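Local coordinates for protein glucosamine--fructose-6-phosphate aminotransferase [isomerizing] (Francisella tularensis subsp. tularensis, PDB 3TBF) that probably forms the isomerase domain of an enzyme that makes glucosamine 6-phosphate from fructose 6-phosphate and glutamine-derived ammonia, at residues Y74-E77 with K78-V82; A205-M208 with G209-L213. All coordinates share one frame; numbering follows the deposited sequence.

Interaction 1: Y74-E77 with K78-V82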
# COMPACT_ATOMS: atom_id res chain seq x y z
N TYR A 74 1.89 9.40 -9.79
CA TYR A 74 3.15 10.14 -9.78
C TYR A 74 3.08 11.13 -10.94
O TYR A 74 3.42 12.31 -10.78
CB TYR A 74 4.35 9.22 -9.91
CG TYR A 74 4.69 8.47 -8.65
CD1 TYR A 74 3.97 7.35 -8.26
CD2 TYR A 74 5.76 8.84 -7.84
CE1 TYR A 74 4.27 6.62 -7.07
CE2 TYR A 74 6.09 8.12 -6.66
CZ TYR A 74 5.32 7.01 -6.28
OH TYR A 74 5.62 6.29 -5.11
N TRP A 75 2.62 10.65 -12.11
CA TRP A 75 2.60 11.44 -13.36
C TRP A 75 1.58 12.57 -13.22
O TRP A 75 1.86 13.70 -13.58
CB TRP A 75 2.17 10.59 -14.56
CG TRP A 75 3.09 9.56 -14.99
CD1 TRP A 75 4.45 9.58 -14.89
CD2 TRP A 75 2.76 8.35 -15.70
NE1 TRP A 75 4.99 8.45 -15.48
CE2 TRP A 75 3.98 7.69 -16.00
CE3 TRP A 75 1.57 7.78 -16.12
CZ2 TRP A 75 4.03 6.47 -16.68
CZ3 TRP A 75 1.62 6.55 -16.81
CH2 TRP A 75 2.86 5.91 -17.08
N ILE A 76 0.40 12.24 -12.70
CA ILE A 76 -0.68 13.20 -12.61
C ILE A 76 -0.35 14.38 -11.71
O ILE A 76 -0.59 15.52 -12.06
CB ILE A 76 -1.97 12.59 -12.13
CG1 ILE A 76 -2.53 11.65 -13.20
CG2 ILE A 76 -2.96 13.71 -11.88
CD1 ILE A 76 -3.58 10.73 -12.74
N GLU A 77 0.18 14.08 -10.54
CA GLU A 77 0.60 15.11 -9.63
C GLU A 77 1.75 15.95 -10.16
O GLU A 77 1.70 17.16 -10.10
CB GLU A 77 0.92 14.47 -8.27
CG GLU A 77 -0.36 13.92 -7.63
CD GLU A 77 -0.46 14.07 -6.09
OE1 GLU A 77 0.57 14.44 -5.44
OE2 GLU A 77 -1.60 13.82 -5.57
N LYS A 78 2.74 15.30 -10.74
CA LYS A 78 3.93 15.98 -11.18
C LYS A 78 3.72 16.81 -12.45
O LYS A 78 4.19 17.93 -12.50
CB LYS A 78 5.04 14.94 -11.47
CG LYS A 78 6.29 15.53 -12.10
CD LYS A 78 7.50 14.55 -12.04
CE LYS A 78 8.70 15.17 -12.72
NZ LYS A 78 9.88 14.27 -12.72
N TYR A 79 3.05 16.24 -13.46
CA TYR A 79 2.88 16.88 -14.75
C TYR A 79 1.58 17.63 -14.92
O TYR A 79 1.60 18.74 -15.39
CB TYR A 79 3.00 15.86 -15.88
CG TYR A 79 4.38 15.32 -16.04
CD1 TYR A 79 5.37 16.03 -16.71
CD2 TYR A 79 4.74 14.11 -15.49
CE1 TYR A 79 6.69 15.53 -16.84
CE2 TYR A 79 6.03 13.61 -15.61
CZ TYR A 79 7.00 14.32 -16.29
OH TYR A 79 8.24 13.78 -16.41
N ALA A 80 0.45 17.05 -14.56
CA ALA A 80 -0.83 17.78 -14.60
C ALA A 80 -1.09 18.67 -13.39
O ALA A 80 -1.99 19.49 -13.42
CB ALA A 80 -1.96 16.84 -14.76
N LYS A 81 -0.35 18.44 -12.31
CA LYS A 81 -0.55 19.14 -11.06
C LYS A 81 -1.97 19.10 -10.51
O LYS A 81 -2.45 20.06 -9.91
CB LYS A 81 -0.11 20.58 -11.20
CG LYS A 81 1.21 20.69 -11.89
CD LYS A 81 2.22 21.45 -11.12
CE LYS A 81 3.61 20.95 -11.50
NZ LYS A 81 4.38 20.22 -10.38
N VAL A 82 -2.64 17.97 -10.68
CA VAL A 82 -3.92 17.76 -10.06
C VAL A 82 -3.72 16.74 -8.94
O VAL A 82 -3.05 15.76 -9.13
CB VAL A 82 -4.93 17.28 -11.07
CG1 VAL A 82 -6.32 17.13 -10.45
CG2 VAL A 82 -4.97 18.30 -12.19
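The carbonyls of Y74 and W75 accept from backbone amides near the end of helix 63-80: K78 N bonds to Y74 O at 3.1 Å and Y79 N to W75 O at 2.8 Å, the second N-H pointing within 16° of straight at its acceptor. The turn at 78-80 is of the wider pi type. K81 then takes a positive phi of 54°, which swings the chain back so that V82 N makes a weak, long bond to I76 O (3.5 Å), six residues earlier. In the same reversal K81 CA sets a C-H against E77 O at 3.1 Å.

W75 and Y79, one turn apart, approach obliquely, CD1 of W75 lying 4.4 Å from CE2 of Y79. F334 meets both rings; the backbone O of D333 accepts from W75 NE1, while its OD2 accepts from Y79 OH and forms a salt bridge with K78 NZ. K78 CG is anti to its backbone N (chi1 174°) and the chain runs extended from there, with CG over the rim of one face of the Y79 ring. On the sheet-facing side, the CG2 methyl of I76 comes 3.4 Å from V82 O and 4.2 Å from V82 CB, and both residues pack on I57 of strand 56-61. E77 bends at chi2; its OE2 accepts from C84 N, while OE1 forms a salt bridge with R95 NH1 and a hydrogen bond with V98 N, both of the second subunit, which probably favours the ionised carboxylate. This is the helix-to-strand turn of a beta-alpha-beta crossover, 56-61 to 84-88, in the parallel sheet of a SIS domain.

Interaction 2: A205-M208 with G209-L213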
# COMPACT_ATOMS: atom_id res chain seq x y z
N ALA A 205 9.69 1.31 -29.81
CA ALA A 205 11.06 0.86 -30.02
C ALA A 205 11.71 0.39 -28.72
O ALA A 205 12.45 -0.58 -28.68
CB ALA A 205 11.90 1.98 -30.67
N LEU A 206 11.43 1.09 -27.64
CA LEU A 206 12.09 0.76 -26.38
C LEU A 206 11.53 -0.58 -25.84
O LEU A 206 12.25 -1.40 -25.26
CB LEU A 206 11.90 1.91 -25.44
CG LEU A 206 12.49 3.23 -25.93
CD1 LEU A 206 12.19 4.30 -24.88
CD2 LEU A 206 14.00 3.15 -26.20
N VAL A 207 10.25 -0.83 -26.09
CA VAL A 207 9.64 -2.05 -25.63
C VAL A 207 10.22 -3.21 -26.42
O VAL A 207 10.54 -4.26 -25.88
CB VAL A 207 8.11 -1.97 -25.73
CG1 VAL A 207 7.46 -3.36 -25.62
CG2 VAL A 207 7.55 -1.00 -24.64
N MSE A 208 10.39 -2.99 -27.70
CA MSE A 208 10.98 -4.01 -28.54
C MSE A 208 12.40 -4.36 -28.09
O MSE A 208 12.74 -5.55 -28.00
CB MSE A 208 10.95 -3.54 -29.98
CG MSE A 208 11.49 -4.55 -30.94
SE MSE A 208 10.27 -6.08 -31.12
CE MSE A 208 8.65 -5.38 -32.07
N GLY A 209 13.21 -3.35 -27.76
CA GLY A 209 14.54 -3.56 -27.15
C GLY A 209 14.47 -4.38 -25.88
O GLY A 209 15.35 -5.23 -25.60
N ALA A 210 13.43 -4.12 -25.09
CA ALA A 210 13.26 -4.77 -23.80
C ALA A 210 13.04 -6.26 -24.07
O ALA A 210 13.61 -7.09 -23.39
CB ALA A 210 12.07 -4.17 -23.05
N LEU A 211 12.24 -6.57 -25.08
CA LEU A 211 11.94 -7.94 -25.48
C LEU A 211 13.20 -8.72 -25.95
O LEU A 211 13.25 -9.96 -25.93
CB LEU A 211 10.90 -7.92 -26.62
CG LEU A 211 9.48 -7.48 -26.22
CD1 LEU A 211 8.60 -7.17 -27.47
CD2 LEU A 211 8.84 -8.52 -25.37
N LYS A 212 14.22 -8.01 -26.33
CA LYS A 212 15.47 -8.67 -26.63
C LYS A 212 16.09 -9.38 -25.47
O LYS A 212 16.92 -10.25 -25.69
CB LYS A 212 16.52 -7.69 -27.14
CG LYS A 212 16.79 -7.81 -28.59
CD LYS A 212 15.57 -7.45 -29.44
CE LYS A 212 16.01 -6.74 -30.76
NZ LYS A 212 16.04 -7.67 -31.88
N LEU A 213 15.72 -9.01 -24.24
CA LEU A 213 16.33 -9.63 -23.07
C LEU A 213 15.76 -11.01 -22.77
O LEU A 213 16.18 -11.67 -21.81
CB LEU A 213 16.16 -8.73 -21.85
CG LEU A 213 16.68 -7.31 -21.96
CD1 LEU A 213 16.43 -6.66 -20.60
CD2 LEU A 213 18.19 -7.27 -22.32
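V207 and L211 sit on the buried side of the C-terminal turn of helix 203-211, a short alpha-helix closed by ordinary i to i+4 bonding. G209 N reaches A205 O at 3.0 Å with an N-H angle of 168°, and L211 N reaches V207 O at the same 3.0 Å. At K212 the bonding shifts toward i to i+3: its N bonds weakly to both M208 O (3.3 Å) and G209 O, and L213 N bonds to A210 O at 3.0 Å.

On the tight side L211 CG lies 3.4 Å from V207 O, while the methyls V207 CG1 and L211 CD1 meet more loosely at 4.4 Å. Both side chains lean on P22 of helix 21-30, with I18 and Y19 of helix 13-19 also touching L211. A210 and L211 press on I342 of helix 335-355, where L206 packs on S335 and V339.

The other side faces solvent. A205 and K212 are exposed there, the lysine chain bending with its CD 3.7 Å from M208 O. M208, a selenomethionine and likewise exposed, also touches P22. With CG anti to the backbone N (chi1 -177°) and bends at chi2 and chi3, its chain slants across L211 and sets SE 4.2 Å from the leucine's CD1.

From the N terminus, the chain first forms helices 13-19 and 21-30, then builds the first five-stranded sheet, of SIS type, where interaction 1 ends helix 63-80 and leads the chain to strand 84-88. After that sheet is complete, helices 165-184 and 190-201 lead to interaction 2, at the end of helix 203-211, just ahead of helix 214-221 and the second five-stranded sheet. Each contact closes one local turn; the two follow in series, neither nested nor crossed, with centres 27 Å apart and no touch. Helix 335-355 packs at 205-213, and D333 and F334 just before it meet 74-82, relating both turns to the chain's C-terminal part.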